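Local coordinates for aluminum resistance protein (Clostridium novyi, PDB 3I16) that probably cleaves carbon-sulfur bonds as a pyridoxal-5'-phosphate-dependent lyase of the methionine gamma-lyase family and may take part in aluminum resistance, at residues 65-70 / 279-284; 245-250 / 292-297; 362-366 / 376-380; 160-164 / 198-202. One frame throughout, in Å; residues are numbered along the deposited sequence. Where two conformers were deposited one is given.

Contact 1 of 4, residues 65-70 / 279-284; sequences SSGYGY and ECGSTF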
loop_
_atom_site.group_PDB
_atom_site.type_symbol
_atom_site.label_atom_id
_atom_site.label_comp_id
_atom_site.label_asym_id
_atom_site.label_seq_id
_atom_site.Cartn_x
_atom_site.Cartn_y
_atom_site.Cartn_z
ATOM N N SER B 65 -2.095 -3.481 9.615
ATOM C CA SER B 65 -1.152 -3.908 10.631
ATOM C C SER B 65 0.293 -3.823 10.125
ATOM O O SER B 65 0.557 -3.886 8.927
ATOM C CB SER B 65 -1.459 -5.331 11.106
ATOM O OG SER B 65 -1.367 -6.263 10.049
ATOM N N SER B 66 1.209 -3.665 11.072
ATOM C CA SER B 66 2.637 -3.594 10.806
ATOM C C SER B 66 3.350 -4.457 11.830
ATOM O O SER B 66 2.725 -4.947 12.776
ATOM C CB SER B 66 3.123 -2.162 10.951
ATOM O OG SER B 66 3.068 -1.739 12.311
ATOM N N GLY B 67 4.664 -4.617 11.647
ATOM C CA GLY B 67 5.483 -5.415 12.524
ATOM C C GLY B 67 4.911 -6.798 12.754
ATOM O O GLY B 67 4.428 -7.460 11.808
ATOM N N TYR B 68 4.903 -7.205 14.022
ATOM C CA TYR B 68 4.405 -8.516 14.405
ATOM C C TYR B 68 2.958 -8.767 14.050
ATOM O O TYR B 68 2.567 -9.911 13.984
ATOM C CB TYR B 68 4.501 -8.753 15.923
ATOM C CG TYR B 68 5.866 -8.663 16.546
ATOM C CD1 TYR B 68 6.987 -9.205 15.923
ATOM C CD2 TYR B 68 6.021 -8.128 17.819
ATOM C CE1 TYR B 68 8.235 -9.158 16.527
ATOM C CE2 TYR B 68 7.267 -8.084 18.435
ATOM C CZ TYR B 68 8.363 -8.595 17.782
ATOM O OH TYR B 68 9.594 -8.543 18.377
ATOM N N GLY B 69 2.146 -7.723 13.879
ATOM C CA GLY B 69 0.725 -7.932 13.598
ATOM C C GLY B 69 -0.041 -8.582 14.758
ATOM O O GLY B 69 -1.082 -9.204 14.532
ATOM N N TYR B 70 0.465 -8.459 15.997
ATOM C CA TYR B 70 -0.223 -9.004 17.179
ATOM C C TYR B 70 -1.574 -8.335 17.341
ATOM O O TYR B 70 -1.682 -7.107 17.203
ATOM C CB TYR B 70 0.535 -8.745 18.487
ATOM C CG TYR B 70 1.708 -9.642 18.796
ATOM C CD1 TYR B 70 1.587 -11.025 18.760
ATOM C CD2 TYR B 70 2.909 -9.102 19.233
ATOM C CE1 TYR B 70 2.659 -11.839 19.086
ATOM C CE2 TYR B 70 3.969 -9.907 19.565
ATOM C CZ TYR B 70 3.846 -11.266 19.484
ATOM O OH TYR B 70 4.929 -12.043 19.816
ATOM N N GLU B 279 -0.027 -16.553 15.247
ATOM C CA GLU B 279 -0.133 -15.380 16.125
ATOM C C GLU B 279 0.625 -14.150 15.663
ATOM O O GLU B 279 0.306 -13.047 16.098
ATOM C CB GLU B 279 0.373 -15.701 17.513
ATOM C CG GLU B 279 -0.427 -16.696 18.296
ATOM C CD GLU B 279 0.059 -16.725 19.744
ATOM O OE1 GLU B 279 0.624 -17.764 20.158
ATOM O OE2 GLU B 279 -0.060 -15.680 20.439
ATOM N N CYS B 280 1.671 -14.340 14.862
ATOM C CA CYS B 280 2.405 -13.206 14.296
ATOM C C CYS B 280 2.229 -13.229 12.808
ATOM O O CYS B 280 2.120 -14.309 12.206
ATOM C CB CYS B 280 3.900 -13.237 14.616
ATOM S SG CYS B 280 4.286 -12.767 16.279
ATOM N N GLY B 281 2.241 -12.052 12.204
ATOM C CA GLY B 281 2.054 -11.943 10.757
ATOM C C GLY B 281 1.176 -10.752 10.410
ATOM O O GLY B 281 -0.048 -10.857 10.420
ATOM N N SER B 282 1.802 -9.617 10.134
ATOM C CA SER B 282 1.073 -8.424 9.702
ATOM C C SER B 282 0.646 -8.675 8.271
ATOM O O SER B 282 1.203 -9.526 7.593
ATOM C CB SER B 282 1.914 -7.170 9.839
ATOM O OG SER B 282 3.208 -7.372 9.304
ATOM N N THR B 283 -0.354 -7.952 7.810
ATOM C CA THR B 283 -0.967 -8.275 6.523
ATOM C C THR B 283 -0.768 -7.263 5.395
ATOM O O THR B 283 -1.561 -7.232 4.457
ATOM C CB THR B 283 -2.446 -8.568 6.737
ATOM O OG1 THR B 283 -3.035 -7.478 7.444
ATOM C CG2 THR B 283 -2.595 -9.810 7.569
ATOM N N PHE B 284 0.273 -6.439 5.494
ATOM C CA PHE B 284 0.706 -5.574 4.385
ATOM C C PHE B 284 -0.339 -4.661 3.729
ATOM O O PHE B 284 -0.179 -4.291 2.568
ATOM C CB PHE B 284 1.256 -6.468 3.257
ATOM C CG PHE B 284 2.164 -7.547 3.724
ATOM C CD1 PHE B 284 3.452 -7.246 4.141
ATOM C CD2 PHE B 284 1.748 -8.868 3.735
ATOM C CE1 PHE B 284 4.298 -8.249 4.590
ATOM C CE2 PHE B 284 2.594 -9.886 4.176
ATOM C CZ PHE B 284 3.879 -9.571 4.598
HETATM O O HOH W 1 2.571 -5.826 7.087
HETATM O O HOH W 2 4.671 -10.190 11.073
#
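Glu-279 meets Tyr-70 through its backbone, its carbonyl O lying 3.6 Å from Tyr-70 CD1. Cys-280 follows, and its thiol lies near two tyrosine rings. SG stands anti to the carbonyl carbon, beside its own backbone N (chi1 -76°), and from there it approaches the Tyr-70 ring obliquely, with Cys-280 SG 3.4 Å from Tyr-70 CE1. Tyr-70 has two conformers, so these contacts hold for one of them and are tentative. The same sulfur makes a longer oblique sulfur-aromatic contact with the Tyr-68 ring. Gly-281 N donates to Tyr-68 O at 2.8 Å. This bond is nearly straight at the hydrogen (170°), but the donor sits above the carbonyl plane. Ser-282 OG donates to Gly-67 O, also at 2.8 Å and here in the carbonyl plane. Water 2 ties the same Gly-67 O to Ser-282 N, so this carbonyl is gripped twice. Thr-283 N donates to Ser-65 OG over 3.0 Å. Ser-65 OG is also hydrogen-bonded to Asp-72, which fixes its rotation. Water 1 accepts from Phe-284 N and donates to Ser-282 OG. The Phe-284 ring stacks on Phe-284 of the second subunit. Gln-385 of that subunit bonds the backbone of Tyr-70. Ser-66 to Gly-69 form a type II' beta turn. The contact thus pins a turn-bearing loop to the loop ahead of helix 287-318 at a subunit interface. Tyr-68 is a pyridoxal-5'-phosphate-binding residue of this protein, though no cofactor sits on it in this chain. This is consistent with fold-type I enzymes, in which a loop of one subunit completes the cofactor site of its neighbour.

Contact 2 of 4, residues 245-250 / 292-297; sequences NIGGGI and QGLFLA. With EDO (1,2-ethanediol), chain H; EDO (1,2-ethanediol), chain M.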
loop_
_atom_site.group_PDB
_atom_site.type_symbol
_atom_site.label_atom_id
_atom_site.label_comp_id
_atom_site.label_asym_id
_atom_site.label_seq_id
_atom_site.Cartn_x
_atom_site.Cartn_y
_atom_site.Cartn_z
ATOM N N ASN B 245 -10.028 -19.217 -7.696
ATOM C CA ASN B 245 -11.428 -18.838 -7.411
ATOM C C ASN B 245 -11.717 -17.943 -6.198
ATOM O O ASN B 245 -12.338 -16.892 -6.329
ATOM C CB ASN B 245 -12.309 -20.090 -7.234
ATOM C CG ASN B 245 -12.208 -21.090 -8.383
ATOM O OD1 ASN B 245 -11.223 -21.118 -9.105
ATOM N ND2 ASN B 245 -13.224 -21.954 -8.513
ATOM N N ILE B 246 -11.286 -18.374 -5.016
ATOM C CA ILE B 246 -11.703 -17.728 -3.754
ATOM C C ILE B 246 -11.202 -16.321 -3.517
ATOM O O ILE B 246 -11.703 -15.612 -2.632
ATOM C CB ILE B 246 -11.427 -18.666 -2.538
ATOM C CG1 ILE B 246 -12.303 -18.286 -1.338
ATOM C CG2 ILE B 246 -9.938 -18.697 -2.182
ATOM C CD1 ILE B 246 -12.593 -19.438 -0.393
ATOM N N GLY B 247 -10.195 -15.914 -4.272
ATOM C CA GLY B 247 -9.716 -14.528 -4.219
ATOM C C GLY B 247 -10.578 -13.576 -5.056
ATOM O O GLY B 247 -10.341 -12.364 -5.042
ATOM N N GLY B 248 -11.510 -14.127 -5.836
ATOM C CA GLY B 248 -12.480 -13.340 -6.624
ATOM C C GLY B 248 -11.864 -12.377 -7.608
ATOM O O GLY B 248 -12.437 -11.321 -7.899
ATOM N N GLY B 249 -10.658 -12.719 -8.065
ATOM C CA GLY B 249 -9.920 -11.908 -9.008
ATOM C C GLY B 249 -9.255 -10.677 -8.405
ATOM O O GLY B 249 -8.648 -9.925 -9.122
ATOM N N ILE B 250 -9.355 -10.460 -7.095
ATOM C CA ILE B 250 -8.753 -9.258 -6.499
ATOM C C ILE B 250 -7.751 -9.481 -5.343
ATOM O O ILE B 250 -6.919 -8.628 -5.091
ATOM C CB ILE B 250 -9.823 -8.199 -6.153
ATOM C CG1 ILE B 250 -10.730 -8.654 -5.035
ATOM C CG2 ILE B 250 -10.693 -7.865 -7.411
ATOM C CD1 ILE B 250 -11.785 -7.630 -4.708
ATOM N N GLN B 292 -12.987 -8.508 0.305
ATOM C CA GLN B 292 -13.787 -8.145 -0.860
ATOM C C GLN B 292 -13.774 -9.233 -1.945
ATOM O O GLN B 292 -14.804 -9.514 -2.562
ATOM C CB GLN B 292 -13.376 -6.790 -1.428
ATOM C CG GLN B 292 -14.459 -6.230 -2.343
ATOM C CD GLN B 292 -14.206 -4.840 -2.840
ATOM O OE1 GLN B 292 -13.173 -4.235 -2.557
ATOM N NE2 GLN B 292 -15.176 -4.307 -3.594
ATOM N N GLY B 293 -12.610 -9.856 -2.137
ATOM C CA GLY B 293 -12.449 -10.945 -3.086
ATOM C C GLY B 293 -13.290 -12.158 -2.734
ATOM O O GLY B 293 -13.920 -12.753 -3.604
ATOM N N LEU B 294 -13.317 -12.532 -1.459
ATOM C CA LEU B 294 -14.165 -13.664 -1.028
ATOM C C LEU B 294 -15.630 -13.382 -1.339
ATOM O O LEU B 294 -16.386 -14.269 -1.785
ATOM C CB LEU B 294 -14.028 -13.909 0.483
ATOM C CG LEU B 294 -14.978 -14.930 1.126
ATOM C CD1 LEU B 294 -14.784 -16.293 0.493
ATOM C CD2 LEU B 294 -14.760 -14.979 2.628
ATOM N N PHE B 295 -16.036 -12.146 -1.110
ATOM C CA PHE B 295 -17.429 -11.752 -1.323
ATOM C C PHE B 295 -17.824 -11.832 -2.789
ATOM O O PHE B 295 -18.971 -12.163 -3.108
ATOM C CB PHE B 295 -17.674 -10.349 -0.768
ATOM C CG PHE B 295 -19.112 -9.982 -0.724
ATOM C CD1 PHE B 295 -19.927 -10.488 0.278
ATOM C CD2 PHE B 295 -19.666 -9.156 -1.693
ATOM C CE1 PHE B 295 -21.263 -10.182 0.320
ATOM C CE2 PHE B 295 -21.014 -8.824 -1.641
ATOM C CZ PHE B 295 -21.810 -9.347 -0.635
ATOM N N LEU B 296 -16.886 -11.518 -3.675
ATOM C CA LEU B 296 -17.108 -11.613 -5.134
ATOM C C LEU B 296 -16.899 -13.005 -5.681
ATOM O O LEU B 296 -17.334 -13.287 -6.794
ATOM C CB LEU B 296 -16.155 -10.688 -5.892
ATOM C CG LEU B 296 -16.435 -9.185 -5.744
ATOM C CD1 LEU B 296 -15.254 -8.402 -6.193
ATOM C CD2 LEU B 296 -17.701 -8.791 -6.512
ATOM N N ALA B 297 -16.273 -13.889 -4.898
ATOM C CA ALA B 297 -15.867 -15.205 -5.425
ATOM C C ALA B 297 -16.998 -16.096 -5.953
ATOM O O ALA B 297 -16.824 -16.745 -6.973
ATOM C CB ALA B 297 -14.979 -15.978 -4.397
HETATM C C1 EDO H . -6.703 -4.262 -7.042
HETATM O O1 EDO H . -6.181 -4.822 -8.259
HETATM C C2 EDO H . -7.117 -5.338 -6.064
HETATM O O2 EDO H . -5.971 -6.089 -5.664
HETATM C C1 EDO M . -10.085 -2.844 -3.782
HETATM O O1 EDO M . -9.935 -1.503 -3.270
HETATM C C2 EDO M . -9.980 -3.899 -2.688
HETATM O O2 EDO M . -10.899 -3.618 -1.629
#
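In the large domain of this fold-type I (aspartate aminotransferase-like) protein, the glycine-rich loop after strand 237-241 packs on helix 287-318. The loop follows Lys-244, a residue of the pyridoxal-5'-phosphate pocket. It begins with a short 3-10 turn, 245-247, and no hydrogen bond crosses to the helix. Close approach comes from glycine meeting glycine. Gly-293 CA sits 3.2 Å from Gly-247 O, and Gly-248 CA lies 3.4 Å from Gly-293 O. Both are CA-H...O contacts. Gly-248 has a positive phi, and without side chains the two backbones come this close. Ala-297 adds a small methyl over the 3-10 turn, with CB 3.4 Å from Asn-245 O. Beside it, Ile-246 and Leu-294 lie side by side and point the same way, CG1 of the isoleucine against CD1 of the leucine. Phe-224 and helix 73-86 pack around this pair. The other end is held by Ile-250, whose side chain crosses that of Gln-292 at about a right angle. The fourth subunit lies close by, and Gln-292 NE2 bonds Gly-249 O of that chain. Ile-250 CG1 falls between its own backbone N and carbonyl carbon (chi1 67°), which directs it onto the helix. There it presses on Gly-293 CA at 3.5 Å, tighter than usual for two carbons.

Contact 3 of 4, residues 362-366 / 376-380; sequences VSCEP and VIMAA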
loop_
_atom_site.group_PDB
_atom_site.type_symbol
_atom_site.label_atom_id
_atom_site.label_comp_id
_atom_site.label_asym_id
_atom_site.label_seq_id
_atom_site.Cartn_x
_atom_site.Cartn_y
_atom_site.Cartn_z
ATOM N N VAL B 362 2.752 -9.298 -25.466
ATOM C CA VAL B 362 3.818 -10.243 -25.153
ATOM C C VAL B 362 3.471 -11.533 -25.878
ATOM O O VAL B 362 2.353 -11.996 -25.760
ATOM C CB VAL B 362 3.874 -10.515 -23.634
ATOM C CG1 VAL B 362 4.721 -11.747 -23.338
ATOM C CG2 VAL B 362 4.393 -9.289 -22.911
ATOM N N SER B 363 4.380 -12.081 -26.675
ATOM C CA SER B 363 4.121 -13.362 -27.350
ATOM C C SER B 363 4.577 -14.432 -26.379
ATOM O O SER B 363 5.759 -14.504 -26.062
ATOM C CB SER B 363 4.896 -13.484 -28.666
ATOM O OG SER B 363 4.602 -14.722 -29.308
ATOM N N CYS B 364 3.650 -15.236 -25.867
ATOM C CA CYS B 364 4.030 -16.230 -24.870
ATOM C C CYS B 364 4.645 -17.446 -25.542
ATOM O O CYS B 364 4.340 -17.778 -26.696
ATOM C CB CYS B 364 2.887 -16.571 -23.907
ATOM S SG CYS B 364 1.449 -17.363 -24.626
ATOM N N GLU B 365 5.575 -18.046 -24.810
ATOM C CA GLU B 365 6.368 -19.162 -25.283
ATOM C C GLU B 365 6.579 -20.157 -24.132
ATOM O O GLU B 365 6.372 -19.808 -22.974
ATOM C CB GLU B 365 7.734 -18.634 -25.748
ATOM C CG GLU B 365 7.703 -17.643 -26.938
ATOM C CD GLU B 365 7.253 -18.268 -28.267
ATOM O OE1 GLU B 365 7.159 -19.512 -28.361
ATOM O OE2 GLU B 365 7.005 -17.501 -29.230
ATOM N N PRO B 366 6.993 -21.401 -24.443
ATOM C CA PRO B 366 7.237 -22.366 -23.364
ATOM C C PRO B 366 8.358 -21.931 -22.451
ATOM O O PRO B 366 9.306 -21.329 -22.925
ATOM C CB PRO B 366 7.673 -23.632 -24.115
ATOM C CG PRO B 366 7.066 -23.507 -25.454
ATOM C CD PRO B 366 7.048 -22.037 -25.774
ATOM N N VAL B 376 6.192 -25.746 -20.207
ATOM C CA VAL B 376 4.814 -25.365 -20.370
ATOM C C VAL B 376 4.733 -23.935 -20.905
ATOM O O VAL B 376 5.538 -23.066 -20.553
ATOM C CB VAL B 376 4.088 -25.406 -19.022
ATOM C CG1 VAL B 376 2.584 -25.214 -19.243
ATOM C CG2 VAL B 376 4.385 -26.728 -18.292
ATOM N N ILE B 377 3.766 -23.719 -21.777
ATOM C CA ILE B 377 3.460 -22.408 -22.313
ATOM C C ILE B 377 2.257 -21.915 -21.514
ATOM O O ILE B 377 1.326 -22.689 -21.288
ATOM C CB ILE B 377 3.167 -22.475 -23.815
ATOM C CG1 ILE B 377 2.857 -21.074 -24.351
ATOM C CG2 ILE B 377 2.036 -23.430 -24.105
ATOM C CD1 ILE B 377 2.785 -21.026 -25.807
HETATM N N MSE B 378 2.306 -20.682 -21.004
HETATM C CA MSE B 378 1.167 -20.126 -20.289
HETATM C C MSE B 378 0.755 -18.781 -20.904
HETATM O O MSE B 378 1.609 -17.957 -21.232
HETATM C CB MSE B 378 1.412 -19.972 -18.768
HETATM C CG MSE B 378 0.087 -19.525 -17.988
HETATM SE SE MSE B 378 0.111 -19.309 -15.980
HETATM C CE MSE B 378 -1.770 -18.781 -15.639
ATOM N N ALA B 379 -0.549 -18.604 -21.113
ATOM C CA ALA B 379 -1.123 -17.331 -21.510
ATOM C C ALA B 379 -1.559 -16.767 -20.172
ATOM O O ALA B 379 -2.354 -17.404 -19.466
ATOM C CB ALA B 379 -2.317 -17.538 -22.409
ATOM N N ALA B 380 -1.045 -15.602 -19.786
ATOM C CA ALA B 380 -1.411 -15.030 -18.486
ATOM C C ALA B 380 -1.407 -13.477 -18.440
ATOM O O ALA B 380 -0.763 -12.872 -17.580
ATOM C CB ALA B 380 -0.493 -15.598 -17.424
#
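The backbones of Cys-364 to Pro-366 and of strand 376-379 run in nearly opposite directions, 170° apart, and come closest where Pro-366 CA lies 3.9 Å from Ile-377 CA. No hydrogen bond joins the two segments. In its place Pro-366 CA makes a CA-H...O contact with Val-376 O at 3.4 Å. Cys-364 carries the other end. Its CB is directed toward the strand and lies 3.3 Å from Met-378 O, with Cys-364 SG 3.4 Å from the same oxygen. The sulfur also touches the flank of Ile-377, with Cys-364 SG 4.0 Å from Ile-377 CG1, and reaches Ala-379 more loosely. Ile-377 reaches across to the 362-366 segment. CG1 is anti to the backbone N (chi1 -180°) and the chain stays extended, which carries CD1 to within 3.7 Å of Cys-364 O. On the way CG1 passes the carbonyl carbon of Glu-365. Helix 342-354 packs against the same isoleucine through Ile-346 and Cys-349. Strand 376-379 belongs to a six-stranded antiparallel sheet, in which 366-367 is an outermost strand within the chain. The contact mixes loose apolar contacts with CH and sulfur groups lying near carbonyl oxygens. With no hydrogen bond between them, the segments meet through van der Waals contacts. Lys-350, by a salt bridge to Glu-365 and a bond to Cys-364 O, ties 362-366 to helix 342-354.

Contact 4 of 4, residues 160-164 / 198-202; sequences GKPNL and DIKSI. With EDO (1,2-ethanediol), chain N.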
loop_
_atom_site.group_PDB
_atom_site.type_symbol
_atom_site.label_atom_id
_atom_site.label_comp_id
_atom_site.label_asym_id
_atom_site.label_seq_id
_atom_site.Cartn_x
_atom_site.Cartn_y
_atom_site.Cartn_z
ATOM N N GLY B 160 -11.847 -43.135 -14.391
ATOM C CA GLY B 160 -11.647 -41.853 -13.697
ATOM C C GLY B 160 -12.204 -41.797 -12.274
ATOM O O GLY B 160 -11.999 -40.804 -11.571
ATOM N N LYS B 161 -12.893 -42.855 -11.834
ATOM C CA LYS B 161 -13.491 -42.869 -10.499
ATOM C C LYS B 161 -12.530 -43.370 -9.425
ATOM O O LYS B 161 -11.585 -44.106 -9.716
ATOM C CB LYS B 161 -14.742 -43.758 -10.491
ATOM C CG LYS B 161 -15.820 -43.330 -11.483
ATOM C CD LYS B 161 -16.426 -41.966 -11.147
ATOM C CE LYS B 161 -17.478 -41.552 -12.193
ATOM N NZ LYS B 161 -18.206 -40.308 -11.809
ATOM N N PRO B 162 -12.775 -42.991 -8.162
ATOM C CA PRO B 162 -11.901 -43.500 -7.087
ATOM C C PRO B 162 -11.959 -45.012 -6.974
ATOM O O PRO B 162 -13.044 -45.590 -7.129
ATOM C CB PRO B 162 -12.486 -42.862 -5.827
ATOM C CG PRO B 162 -13.198 -41.620 -6.319
ATOM C CD PRO B 162 -13.696 -41.942 -7.690
ATOM N N ASN B 163 -10.806 -45.649 -6.741
ATOM C CA ASN B 163 -10.744 -47.090 -6.582
ATOM C C ASN B 163 -10.829 -47.396 -5.086
ATOM O O ASN B 163 -9.820 -47.654 -4.415
ATOM C CB ASN B 163 -9.454 -47.659 -7.177
ATOM C CG ASN B 163 -9.453 -49.177 -7.199
ATOM O OD1 ASN B 163 -10.306 -49.822 -6.586
ATOM N ND2 ASN B 163 -8.493 -49.760 -7.906
ATOM N N LEU B 164 -12.058 -47.399 -4.586
ATOM C CA LEU B 164 -12.313 -47.558 -3.171
ATOM C C LEU B 164 -11.804 -48.890 -2.633
ATOM O O LEU B 164 -11.203 -48.931 -1.567
ATOM C CB LEU B 164 -13.802 -47.367 -2.865
ATOM C CG LEU B 164 -14.456 -46.032 -3.238
ATOM C CD1 LEU B 164 -15.957 -46.065 -2.874
ATOM C CD2 LEU B 164 -13.762 -44.823 -2.582
ATOM N N ASP B 198 -18.033 -37.713 -4.938
ATOM C CA ASP B 198 -16.874 -38.614 -5.071
ATOM C C ASP B 198 -15.949 -38.407 -3.879
ATOM O O ASP B 198 -15.370 -39.347 -3.363
ATOM C CB ASP B 198 -16.071 -38.340 -6.350
ATOM C CG ASP B 198 -16.901 -38.492 -7.653
ATOM O OD1 ASP B 198 -17.663 -39.456 -7.793
ATOM O OD2 ASP B 198 -16.754 -37.637 -8.556
ATOM N N ILE B 199 -15.797 -37.157 -3.452
ATOM C CA ILE B 199 -14.956 -36.847 -2.312
ATOM C C ILE B 199 -15.556 -37.472 -1.057
ATOM O O ILE B 199 -14.834 -38.080 -0.270
ATOM C CB ILE B 199 -14.742 -35.331 -2.143
ATOM C CG1 ILE B 199 -13.868 -34.816 -3.298
ATOM C CG2 ILE B 199 -14.081 -35.042 -0.778
ATOM C CD1 ILE B 199 -13.789 -33.287 -3.460
ATOM N N LYS B 200 -16.877 -37.360 -0.897
ATOM C CA LYS B 200 -17.564 -37.982 0.221
ATOM C C LYS B 200 -17.333 -39.498 0.219
ATOM O O LYS B 200 -17.056 -40.081 1.254
ATOM C CB LYS B 200 -19.075 -37.727 0.169
ATOM C CG LYS B 200 -19.839 -38.294 1.389
ATOM C CD LYS B 200 -21.327 -38.027 1.302
ATOM C CE LYS B 200 -22.045 -38.346 2.633
ATOM N NZ LYS B 200 -21.794 -39.710 3.143
ATOM N N SER B 201 -17.448 -40.138 -0.934
ATOM C CA SER B 201 -17.274 -41.591 -0.971
ATOM C C SER B 201 -15.861 -41.987 -0.515
ATOM O O SER B 201 -15.712 -42.978 0.158
ATOM C CB SER B 201 -17.613 -42.173 -2.353
ATOM O OG SER B 201 -16.587 -41.859 -3.263
ATOM N N ILE B 202 -14.837 -41.197 -0.852
ATOM C CA ILE B 202 -13.467 -41.478 -0.396
ATOM C C ILE B 202 -13.355 -41.280 1.127
ATOM O O ILE B 202 -12.842 -42.147 1.854
ATOM C CB ILE B 202 -12.398 -40.601 -1.117
ATOM C CG1 ILE B 202 -12.333 -40.916 -2.627
ATOM C CG2 ILE B 202 -11.041 -40.791 -0.454
ATOM C CD1 ILE B 202 -11.511 -39.879 -3.454
HETATM C C1 EDO N . -14.829 -38.103 -11.374
HETATM O O1 EDO N . -14.968 -39.098 -12.389
HETATM C C2 EDO N . -15.999 -37.139 -11.487
HETATM O O2 EDO N . -17.235 -37.812 -11.242
HETATM O O HOH W 3 -19.549 -39.792 -9.639
#
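Pro-162 and Ile-202 meet with their side chains crossed at about a right angle. Pro-162 CB is directed toward the helix and lies 3.7 Å from Ile-202 CG1. CG of the ring rests 3.8 Å from Ile-202 CD1, so CB and CG of the proline together span the outer half of the isoleucine. Leu-164 comes in beside it. Its CD2 methyl lies 3.8 Å from Ser-201 O and also approaches Ile-202 CA. Ser-201 turns its hydroxyl back onto its own helix. OG lies between the backbone N and the carbonyl carbon (chi1 74°) and donates to Asp-198 O at 2.8 Å. Ile-202 N donates to that oxygen too, from the same face of its plane. At the other end of the contact Lys-161 and Asp-198 lie near each other without a salt bridge, Lys-161 NZ being 4.1 Å from Asp-198 OD1. Water 3 accepts from Lys-161 NZ and donates to Asp-198 OD1. An ethanediol, probably from the crystallisation liquor, makes a second bridge. Lys-161 NZ donates to its O2 at 2.7 Å, and that O2 donates to Asp-198 OD2. Asp-198 OD2 also accepts from Leu-195 N near the start of helix 196-209. Asn-163 stands at the N-cap of helix 164-173, bonding Glu-166 N. The contact sets the capped start of this helix beside helix 196-209, two helices that precede and follow strand 177-183 in the alpha/beta cofactor-binding domain typical of this family.

Contact 2 is wholly buried, while contacts 1, 3 and 4 are partly buried. Contact 1 relies on hydrogen bonds and ordered water between two loops. Contacts 2, 3 and 4 have no direct hydrogen bond across. Contact 2 relies on close glycine backbones flanked by aliphatic side chains. Contact 3 uses sulfur and aliphatic groups at the edge of the antiparallel sheet. Contact 4 combines a small apolar patch with a charge pair bridged by water and ethanediol. Contacts 1 and 2 lie at subunit boundaries, and both involve helix 287-318 or the loop just before it. No other chain touches contacts 3 and 4, which lie on opposite sides of the chain's centre, about 34 Å apart between centres.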